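Local coordinates for uncharacterized protein (Shewanella oneidensis, PDB 3E8P) that probably hydrolyses medium- and long-chain fatty acyl-CoA thioesters, releasing the free fatty acid and coenzyme A, at residues G48-K56 with G121-G130; L108-R119 with T152-V163. All blocks are in the same frame, centred on the assembly; numbering follows the deposited sequence.

Contact 1 (G48-K56 with G121-G130); sequences GVEVAINMK and GRGQIFTGTG
Val51 N reaches Gly128 O at 2.9 Å and Gly128 N answers to Val51 O at 2.6 Å, an antiparallel hydrogen-bonded pair. Ile53 and Phe126 repeat it, and Met55 N adds a bond of 2.8 Å to Gln124 O just past the strand. The axes of strands 49-54 and 125-130 approach to 4.6 Å, with 161° between their N-to-C directions. Toward Gly130 the direct ladder gives way to water 1, which donates to Val49 O and accepts from Gly130 N. This pairing belongs to the antiparallel sheet of the hotdog fold, whose long helix 70-90 takes up Val51 on Val80 and Ile53 on Val72. On that same face Ile53 CG2 lies 3.8 Å from Phe126 CB. Farther along, the Met55 chain, bent at chi2 (68°) and again at chi3, brings its methyl CE to the edge of the Phe126 ring, in plane, 3.6 Å from CE2. On the opposite face Thr127 CG2 sits against Glu50 OE1 at 3.8 Å, while that oxygen is salt-bridged to Arg43. Water 2 bonds to Thr127 OG1 and only weakly to Glu50 OE1. Beside them the Asn54 side chain lies alongside that of Ile125, its OD1 3.3 Å from Ile125 CG1.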
loop_
_atom_site.group_PDB
_atom_site.type_symbol
_atom_site.label_atom_id
_atom_site.label_comp_id
_atom_site.label_asym_id
_atom_site.label_seq_id
_atom_site.Cartn_x
_atom_site.Cartn_y
_atom_site.Cartn_z
ATOM N N GLY A 48 -10.352 -17.071 -13.884
ATOM C CA GLY A 48 -9.503 -15.907 -13.731
ATOM C C GLY A 48 -8.876 -15.490 -15.045
ATOM O O GLY A 48 -9.484 -15.626 -16.103
ATOM N N VAL A 49 -7.649 -14.996 -14.989
ATOM C CA VAL A 49 -6.982 -14.550 -16.197
ATOM C C VAL A 49 -5.500 -14.880 -16.205
ATOM O O VAL A 49 -4.865 -14.981 -15.163
ATOM C CB VAL A 49 -7.108 -13.025 -16.364
ATOM C CG1 VAL A 49 -6.414 -12.322 -15.197
ATOM C CG2 VAL A 49 -6.487 -12.585 -17.691
ATOM N N GLU A 50 -4.957 -15.056 -17.400
ATOM C CA GLU A 50 -3.545 -15.313 -17.556
ATOM C C GLU A 50 -3.082 -14.287 -18.565
ATOM O O GLU A 50 -3.603 -14.218 -19.686
ATOM C CB GLU A 50 -3.293 -16.727 -18.074
ATOM C CG GLU A 50 -1.852 -16.979 -18.503
ATOM C CD GLU A 50 -1.492 -18.458 -18.499
ATOM O OE1 GLU A 50 -0.420 -18.821 -19.037
ATOM O OE2 GLU A 50 -2.282 -19.255 -17.945
ATOM N N VAL A 51 -2.126 -13.467 -18.146
ATOM C CA VAL A 51 -1.573 -12.433 -18.997
ATOM C C VAL A 51 -0.111 -12.759 -19.237
ATOM O O VAL A 51 0.601 -13.171 -18.319
ATOM C CB VAL A 51 -1.691 -11.038 -18.334
ATOM C CG1 VAL A 51 -0.984 -9.993 -19.167
ATOM C CG2 VAL A 51 -3.157 -10.664 -18.186
ATOM N N ALA A 52 0.325 -12.587 -20.479
ATOM C CA ALA A 52 1.706 -12.857 -20.841
ATOM C C ALA A 52 2.246 -11.724 -21.693
ATOM O O ALA A 52 1.496 -11.033 -22.389
ATOM C CB ALA A 52 1.806 -14.170 -21.598
ATOM N N ILE A 53 3.556 -11.537 -21.620
ATOM C CA ILE A 53 4.235 -10.501 -22.367
ATOM C C ILE A 53 5.666 -10.977 -22.594
ATOM O O ILE A 53 6.386 -11.302 -21.650
ATOM C CB ILE A 53 4.231 -9.161 -21.577
ATOM C CG1 ILE A 53 5.014 -8.090 -22.338
ATOM C CG2 ILE A 53 4.825 -9.374 -20.174
ATOM C CD1 ILE A 53 4.916 -6.702 -21.711
ATOM N N ASN A 54 6.077 -11.043 -23.853
ATOM C CA ASN A 54 7.428 -11.486 -24.154
ATOM C C ASN A 54 8.387 -10.347 -23.940
ATOM O O ASN A 54 8.028 -9.183 -24.099
ATOM C CB ASN A 54 7.543 -11.966 -25.599
ATOM C CG ASN A 54 6.546 -13.040 -25.924
ATOM O OD1 ASN A 54 6.474 -14.060 -25.244
ATOM N ND2 ASN A 54 5.762 -12.817 -26.964
HETATM N N MSE A 55 9.612 -10.697 -23.576
HETATM C CA MSE A 55 10.659 -9.720 -23.353
HETATM C C MSE A 55 11.137 -9.229 -24.707
HETATM O O MSE A 55 11.323 -10.022 -25.628
HETATM C CB MSE A 55 11.830 -10.368 -22.620
HETATM C CG MSE A 55 13.058 -9.489 -22.508
HETATM SE SE MSE A 55 12.742 -8.003 -21.339
HETATM C CE MSE A 55 13.462 -8.751 -19.698
ATOM N N LYS A 56 11.306 -7.919 -24.829
ATOM C CA LYS A 56 11.807 -7.317 -26.054
ATOM C C LYS A 56 12.655 -6.145 -25.608
ATOM O O LYS A 56 12.415 -5.570 -24.545
ATOM C CB LYS A 56 10.667 -6.865 -26.984
ATOM C CG LYS A 56 9.775 -5.752 -26.489
ATOM C CD LYS A 56 8.759 -5.376 -27.577
ATOM C CE LYS A 56 7.710 -4.402 -27.069
ATOM N NZ LYS A 56 6.675 -4.077 -28.093
ATOM N N GLY A 121 13.780 -8.415 -12.561
ATOM C CA GLY A 121 12.943 -8.953 -13.614
ATOM C C GLY A 121 13.702 -9.542 -14.788
ATOM O O GLY A 121 13.760 -8.936 -15.851
ATOM N N ARG A 122 14.302 -10.712 -14.602
ATOM C CA ARG A 122 15.016 -11.366 -15.693
ATOM C C ARG A 122 14.097 -12.449 -16.240
ATOM O O ARG A 122 13.294 -13.010 -15.496
ATOM C CB ARG A 122 16.322 -11.996 -15.203
ATOM C CG ARG A 122 17.280 -11.004 -14.566
ATOM C CD ARG A 122 18.711 -11.531 -14.531
ATOM N NE ARG A 122 19.633 -10.541 -13.971
ATOM C CZ ARG A 122 19.708 -10.226 -12.679
ATOM N NH1 ARG A 122 18.919 -10.829 -11.797
ATOM N NH2 ARG A 122 20.559 -9.295 -12.270
ATOM N N GLY A 123 14.201 -12.729 -17.534
ATOM C CA GLY A 123 13.360 -13.745 -18.140
ATOM C C GLY A 123 13.082 -13.498 -19.614
ATOM O O GLY A 123 13.328 -12.408 -20.134
ATOM N N GLN A 124 12.562 -14.513 -20.291
ATOM C CA GLN A 124 12.260 -14.405 -21.712
ATOM C C GLN A 124 10.795 -14.069 -21.917
ATOM O O GLN A 124 10.447 -13.248 -22.776
ATOM C CB GLN A 124 12.591 -15.722 -22.416
ATOM C CG GLN A 124 14.041 -16.148 -22.266
ATOM C CD GLN A 124 14.297 -17.536 -22.823
ATOM O OE1 GLN A 124 14.106 -17.787 -24.020
ATOM N NE2 GLN A 124 14.724 -18.451 -21.957
ATOM N N ILE A 125 9.945 -14.713 -21.125
ATOM C CA ILE A 125 8.502 -14.507 -21.185
ATOM C C ILE A 125 7.966 -14.333 -19.772
ATOM O O ILE A 125 8.204 -15.173 -18.905
ATOM C CB ILE A 125 7.773 -15.719 -21.823
ATOM C CG1 ILE A 125 8.262 -15.920 -23.261
ATOM C CG2 ILE A 125 6.251 -15.504 -21.790
ATOM C CD1 ILE A 125 7.626 -17.101 -23.965
ATOM N N PHE A 126 7.241 -13.245 -19.543
ATOM C CA PHE A 126 6.670 -12.982 -18.234
ATOM C C PHE A 126 5.175 -13.281 -18.242
ATOM O O PHE A 126 4.452 -12.880 -19.159
ATOM C CB PHE A 126 6.954 -11.534 -17.841
ATOM C CG PHE A 126 8.420 -11.251 -17.637
ATOM C CD1 PHE A 126 9.061 -11.641 -16.465
ATOM C CD2 PHE A 126 9.172 -10.651 -18.636
ATOM C CE1 PHE A 126 10.426 -11.444 -16.293
ATOM C CE2 PHE A 126 10.541 -10.448 -18.474
ATOM C CZ PHE A 126 11.170 -10.846 -17.300
ATOM N N THR A 127 4.726 -13.992 -17.207
ATOM C CA THR A 127 3.332 -14.387 -17.078
ATOM C C THR A 127 2.716 -13.906 -15.766
ATOM O O THR A 127 3.342 -13.986 -14.715
ATOM C CB THR A 127 3.211 -15.923 -17.154
ATOM O OG1 THR A 127 3.827 -16.382 -18.365
ATOM C CG2 THR A 127 1.745 -16.354 -17.131
ATOM N N GLY A 128 1.479 -13.425 -15.838
ATOM C CA GLY A 128 0.803 -12.937 -14.653
ATOM C C GLY A 128 -0.569 -13.545 -14.403
ATOM O O GLY A 128 -1.361 -13.753 -15.326
ATOM N N THR A 129 -0.843 -13.839 -13.138
ATOM C CA THR A 129 -2.126 -14.401 -12.730
ATOM C C THR A 129 -2.560 -13.677 -11.468
ATOM O O THR A 129 -1.768 -12.967 -10.842
ATOM C CB THR A 129 -2.028 -15.916 -12.403
ATOM O OG1 THR A 129 -1.242 -16.096 -11.219
ATOM C CG2 THR A 129 -1.384 -16.688 -13.572
ATOM N N GLY A 130 -3.817 -13.857 -11.088
ATOM C CA GLY A 130 -4.300 -13.214 -9.884
ATOM C C GLY A 130 -5.505 -13.933 -9.321
ATOM O O GLY A 130 -5.898 -14.984 -9.826
HETATM O O HOH W 1 -5.552 -16.171 -12.650
HETATM O O HOH W 2 2.492 -17.651 -20.463
#

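Contact 2 (L108-R119 with T152-V163); sequences LGTIDMRVDYLR and THIAFGTGTYMV
Thr160 is paired with two residues at once, Ile111 and Asp112, a classic beta bulge that shifts the register of strands 109-117 and 153-162 by one. Ile111 N bonds to Thr160 O at 2.8 Å, and Thr160 N to Asp112 O. Strand 109-117 is an edge strand of the chain's hotdog sheet, 153-162 its inner neighbour, and residues 112 to 116 carry the sheet on into an antiparallel ladder with the second subunit. The bulge throws Ile111 over its neighbours, its CD1 filling the dip between Thr160 CG2, 3.8 Å away, and Met162 CE. With CG set between its backbone N and carbonyl carbon (chi1 70°), Asp112 leans its carboxylate across Thr160, but OD2 hydrogen-bonds to Thr160 of the fourth subunit and OD1 salt-bridges to Arg114 of the third. With the carboxylate cut back to an alanine, Thr160 of the fourth subunit would probably lose that hydrogen-bond partner and Arg114 of the third would keep one carboxylate fewer, though its own Asp116 remains. On the helix 70-90 face, Gly159 is the hollow and Tyr161 the bump: the ring lies so close over the glycine that a CB there would clash with CE2. Thr110 flanks the same ring, OG1 3.2 Å from Tyr161 CE1, and both hydroxyls bond to Asp78. Farther along, Val115 CG1 rests 3.6 Å above one face of the Tyr117 ring, toward its rim. On the other face of the sheet Arg114 grips Asp116 side-on, NE to OD2 and NH2 to OD1. Leu118 CD1 sits over one face of the Phe156 ring, 3.6 Å from its centroid and on the ring normal, a CH-pi contact. Arg119, bent at chi3, curls back until NH1 meets His153 O at 2.8 Å, the oxygen close to the guanidinium plane.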
loop_
_atom_site.group_PDB
_atom_site.type_symbol
_atom_site.label_atom_id
_atom_site.label_comp_id
_atom_site.label_asym_id
_atom_site.label_seq_id
_atom_site.Cartn_x
_atom_site.Cartn_y
_atom_site.Cartn_z
ATOM N N LEU A 108 -15.357 -0.314 -14.616
ATOM C CA LEU A 108 -14.131 -0.975 -14.170
ATOM C C LEU A 108 -12.941 -0.016 -14.139
ATOM O O LEU A 108 -12.662 0.665 -15.123
ATOM C CB LEU A 108 -13.786 -2.154 -15.082
ATOM C CG LEU A 108 -12.592 -2.984 -14.600
ATOM C CD1 LEU A 108 -12.976 -3.709 -13.311
ATOM C CD2 LEU A 108 -12.176 -3.980 -15.669
ATOM N N GLY A 109 -12.243 0.016 -13.007
ATOM C CA GLY A 109 -11.084 0.883 -12.864
ATOM C C GLY A 109 -10.299 0.576 -11.602
ATOM O O GLY A 109 -10.821 -0.043 -10.678
ATOM N N THR A 110 -9.044 1.003 -11.563
ATOM C CA THR A 110 -8.189 0.773 -10.399
ATOM C C THR A 110 -8.301 1.952 -9.433
ATOM O O THR A 110 -8.195 3.091 -9.856
ATOM C CB THR A 110 -6.718 0.668 -10.817
ATOM O OG1 THR A 110 -6.604 -0.185 -11.959
ATOM C CG2 THR A 110 -5.877 0.104 -9.675
ATOM N N ILE A 111 -8.528 1.681 -8.150
ATOM C CA ILE A 111 -8.609 2.740 -7.143
ATOM C C ILE A 111 -7.191 2.903 -6.586
ATOM O O ILE A 111 -6.620 3.992 -6.610
ATOM C CB ILE A 111 -9.574 2.356 -6.000
ATOM C CG1 ILE A 111 -10.978 2.134 -6.572
ATOM C CG2 ILE A 111 -9.589 3.453 -4.923
ATOM C CD1 ILE A 111 -11.922 1.411 -5.625
ATOM N N ASP A 112 -6.625 1.811 -6.086
ATOM C CA ASP A 112 -5.264 1.835 -5.584
ATOM C C ASP A 112 -4.594 0.499 -5.860
ATOM O O ASP A 112 -5.254 -0.503 -6.143
ATOM C CB ASP A 112 -5.216 2.166 -4.083
ATOM C CG ASP A 112 -5.748 1.049 -3.209
ATOM O OD1 ASP A 112 -5.123 -0.033 -3.169
ATOM O OD2 ASP A 112 -6.794 1.251 -2.554
HETATM N N MSE A 113 -3.272 0.505 -5.801
HETATM C CA MSE A 113 -2.486 -0.692 -6.032
HETATM C C MSE A 113 -1.143 -0.615 -5.343
HETATM O O MSE A 113 -0.509 0.445 -5.289
HETATM C CB MSE A 113 -2.243 -0.916 -7.529
HETATM C CG MSE A 113 -1.263 -2.058 -7.801
HETATM SE SE MSE A 113 -0.890 -2.429 -9.680
HETATM C CE MSE A 113 -0.125 -0.711 -10.149
ATOM N N ARG A 114 -0.719 -1.759 -4.822
ATOM C CA ARG A 114 0.572 -1.880 -4.176
ATOM C C ARG A 114 1.343 -2.968 -4.897
ATOM O O ARG A 114 0.841 -4.069 -5.103
ATOM C CB ARG A 114 0.437 -2.279 -2.705
ATOM C CG ARG A 114 1.781 -2.648 -2.075
ATOM C CD ARG A 114 1.622 -3.270 -0.692
ATOM N NE ARG A 114 2.909 -3.653 -0.114
ATOM C CZ ARG A 114 3.603 -2.925 0.763
ATOM N NH1 ARG A 114 3.146 -1.750 1.189
ATOM N NH2 ARG A 114 4.768 -3.378 1.220
ATOM N N VAL A 115 2.568 -2.657 -5.289
ATOM C CA VAL A 115 3.400 -3.631 -5.951
ATOM C C VAL A 115 4.607 -3.905 -5.071
ATOM O O VAL A 115 5.251 -2.975 -4.571
ATOM C CB VAL A 115 3.900 -3.110 -7.306
ATOM C CG1 VAL A 115 4.829 -4.129 -7.938
ATOM C CG2 VAL A 115 2.722 -2.820 -8.216
ATOM N N ASP A 116 4.904 -5.178 -4.867
ATOM C CA ASP A 116 6.066 -5.572 -4.079
ATOM C C ASP A 116 7.061 -6.213 -5.056
ATOM O O ASP A 116 6.775 -7.260 -5.646
ATOM C CB ASP A 116 5.651 -6.567 -2.981
ATOM C CG ASP A 116 4.924 -5.885 -1.811
ATOM O OD1 ASP A 116 5.565 -5.128 -1.046
ATOM O OD2 ASP A 116 3.708 -6.106 -1.658
ATOM N N TYR A 117 8.200 -5.551 -5.249
ATOM C CA TYR A 117 9.258 -6.026 -6.141
ATOM C C TYR A 117 10.140 -6.992 -5.368
ATOM O O TYR A 117 10.924 -6.597 -4.516
ATOM C CB TYR A 117 10.079 -4.839 -6.664
ATOM C CG TYR A 117 9.262 -3.888 -7.525
ATOM C CD1 TYR A 117 8.596 -2.796 -6.971
ATOM C CD2 TYR A 117 9.110 -4.117 -8.887
ATOM C CE1 TYR A 117 7.798 -1.961 -7.765
ATOM C CE2 TYR A 117 8.320 -3.299 -9.677
ATOM C CZ TYR A 117 7.667 -2.227 -9.117
ATOM O OH TYR A 117 6.871 -1.442 -9.917
ATOM N N LEU A 118 10.007 -8.270 -5.679
ATOM C CA LEU A 118 10.741 -9.316 -4.971
ATOM C C LEU A 118 12.193 -9.500 -5.398
ATOM O O LEU A 118 13.069 -9.661 -4.552
ATOM C CB LEU A 118 9.983 -10.645 -5.119
ATOM C CG LEU A 118 8.482 -10.529 -4.831
ATOM C CD1 LEU A 118 7.766 -11.796 -5.241
ATOM C CD2 LEU A 118 8.279 -10.233 -3.347
ATOM N N ARG A 119 12.441 -9.491 -6.703
ATOM C CA ARG A 119 13.790 -9.676 -7.242
ATOM C C ARG A 119 13.829 -9.224 -8.702
ATOM O O ARG A 119 12.790 -9.119 -9.343
ATOM C CB ARG A 119 14.202 -11.148 -7.119
ATOM C CG ARG A 119 13.206 -12.135 -7.729
ATOM C CD ARG A 119 13.627 -13.561 -7.439
ATOM N NE ARG A 119 13.585 -13.839 -6.009
ATOM C CZ ARG A 119 12.500 -14.236 -5.352
ATOM N NH1 ARG A 119 11.357 -14.416 -5.997
ATOM N NH2 ARG A 119 12.551 -14.429 -4.042
ATOM N N THR A 152 9.987 -18.468 -11.762
ATOM C CA THR A 152 10.517 -17.591 -10.720
ATOM C C THR A 152 9.647 -16.353 -10.496
ATOM O O THR A 152 9.393 -15.605 -11.437
ATOM C CB THR A 152 11.934 -17.132 -11.081
ATOM O OG1 THR A 152 12.712 -18.281 -11.447
ATOM C CG2 THR A 152 12.598 -16.420 -9.885
ATOM N N HIS A 153 9.202 -16.137 -9.256
ATOM C CA HIS A 153 8.370 -14.981 -8.956
ATOM C C HIS A 153 9.173 -13.690 -9.048
ATOM O O HIS A 153 10.244 -13.562 -8.457
ATOM C CB HIS A 153 7.731 -15.117 -7.567
ATOM C CG HIS A 153 6.858 -16.324 -7.425
ATOM N ND1 HIS A 153 5.762 -16.550 -8.233
ATOM C CD2 HIS A 153 6.921 -17.373 -6.572
ATOM C CE1 HIS A 153 5.186 -17.686 -7.881
ATOM N NE2 HIS A 153 5.870 -18.204 -6.876
ATOM N N ILE A 154 8.636 -12.739 -9.800
ATOM C CA ILE A 154 9.287 -11.459 -10.014
ATOM C C ILE A 154 8.727 -10.406 -9.080
ATOM O O ILE A 154 9.475 -9.681 -8.417
ATOM C CB ILE A 154 9.092 -10.995 -11.475
ATOM C CG1 ILE A 154 9.650 -12.052 -12.422
ATOM C CG2 ILE A 154 9.807 -9.692 -11.714
ATOM C CD1 ILE A 154 11.126 -12.370 -12.193
ATOM N N ALA A 155 7.404 -10.333 -9.019
ATOM C CA ALA A 155 6.740 -9.359 -8.170
ATOM C C ALA A 155 5.335 -9.819 -7.812
ATOM O O ALA A 155 4.752 -10.642 -8.515
ATOM C CB ALA A 155 6.670 -8.016 -8.880
ATOM N N PHE A 156 4.817 -9.290 -6.703
ATOM C CA PHE A 156 3.465 -9.583 -6.258
ATOM C C PHE A 156 2.738 -8.254 -6.237
ATOM O O PHE A 156 3.352 -7.201 -6.082
ATOM C CB PHE A 156 3.420 -10.144 -4.830
ATOM C CG PHE A 156 3.981 -11.526 -4.683
ATOM C CD1 PHE A 156 4.019 -12.409 -5.757
ATOM C CD2 PHE A 156 4.403 -11.970 -3.437
ATOM C CE1 PHE A 156 4.467 -13.724 -5.587
ATOM C CE2 PHE A 156 4.849 -13.268 -3.249
ATOM C CZ PHE A 156 4.882 -14.156 -4.338
ATOM N N GLY A 157 1.422 -8.308 -6.373
ATOM C CA GLY A 157 0.635 -7.094 -6.330
ATOM C C GLY A 157 -0.656 -7.299 -5.552
ATOM O O GLY A 157 -1.047 -8.426 -5.247
ATOM N N THR A 158 -1.297 -6.195 -5.197
ATOM C CA THR A 158 -2.586 -6.223 -4.517
ATOM C C THR A 158 -3.307 -4.992 -5.056
ATOM O O THR A 158 -2.781 -3.879 -4.976
ATOM C CB THR A 158 -2.446 -6.114 -2.978
ATOM O OG1 THR A 158 -1.647 -7.195 -2.495
ATOM C CG2 THR A 158 -3.813 -6.178 -2.293
ATOM N N GLY A 159 -4.490 -5.189 -5.629
ATOM C CA GLY A 159 -5.239 -4.061 -6.157
ATOM C C GLY A 159 -6.677 -3.949 -5.678
ATOM O O GLY A 159 -7.348 -4.951 -5.427
ATOM N N THR A 160 -7.143 -2.714 -5.535
ATOM C CA THR A 160 -8.507 -2.443 -5.122
ATOM C C THR A 160 -9.169 -1.882 -6.372
ATOM O O THR A 160 -8.725 -0.874 -6.925
ATOM C CB THR A 160 -8.544 -1.422 -3.984
ATOM O OG1 THR A 160 -7.833 -1.946 -2.851
ATOM C CG2 THR A 160 -9.963 -1.147 -3.577
ATOM N N TYR A 161 -10.219 -2.552 -6.831
ATOM C CA TYR A 161 -10.899 -2.143 -8.047
ATOM C C TYR A 161 -12.359 -1.769 -7.881
ATOM O O TYR A 161 -13.065 -2.290 -7.013
ATOM C CB TYR A 161 -10.779 -3.255 -9.085
ATOM C CG TYR A 161 -9.351 -3.552 -9.470
ATOM C CD1 TYR A 161 -8.752 -2.899 -10.541
ATOM C CD2 TYR A 161 -8.581 -4.453 -8.731
ATOM C CE1 TYR A 161 -7.418 -3.133 -10.868
ATOM C CE2 TYR A 161 -7.255 -4.690 -9.044
ATOM C CZ TYR A 161 -6.676 -4.026 -10.111
ATOM O OH TYR A 161 -5.346 -4.229 -10.407
HETATM N N MSE A 162 -12.793 -0.845 -8.725
HETATM C CA MSE A 162 -14.174 -0.383 -8.746
HETATM C C MSE A 162 -14.866 -1.285 -9.771
HETATM O O MSE A 162 -14.430 -1.364 -10.920
HETATM C CB MSE A 162 -14.232 1.080 -9.210
HETATM C CG MSE A 162 -15.591 1.735 -9.077
HETATM SE SE MSE A 162 -16.080 2.013 -7.225
HETATM C CE MSE A 162 -15.084 3.642 -6.914
ATOM N N VAL A 163 -15.930 -1.968 -9.361
ATOM C CA VAL A 163 -16.650 -2.856 -10.276
ATOM C C VAL A 163 -18.128 -2.504 -10.404
ATOM O O VAL A 163 -18.895 -3.200 -11.073
ATOM C CB VAL A 163 -16.522 -4.327 -9.830
ATOM C CG1 VAL A 163 -15.074 -4.790 -9.988
ATOM C CG2 VAL A 163 -16.964 -4.466 -8.381
#

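Contacts 1 and 2 are two pairings of one antiparallel sheet, with strand 139-148 lying between strands 125-134 and 153-162. Their centres are about 14 Å apart, yet they touch through Ile154, which meets both the start of segment 121-130 and the Phe126 ring: its CG2 is 3.7 Å from Gly121 CA, and its CG1 lies 4.0 Å from Phe126 CE1. Helix 70-90 packs on the same sheet at both. Contact 1 meets no other subunit, whereas contact 2 meets three, and hotdog thioesterases usually place their acyl-CoA sites at subunit interfaces; where the site lies here is an inference.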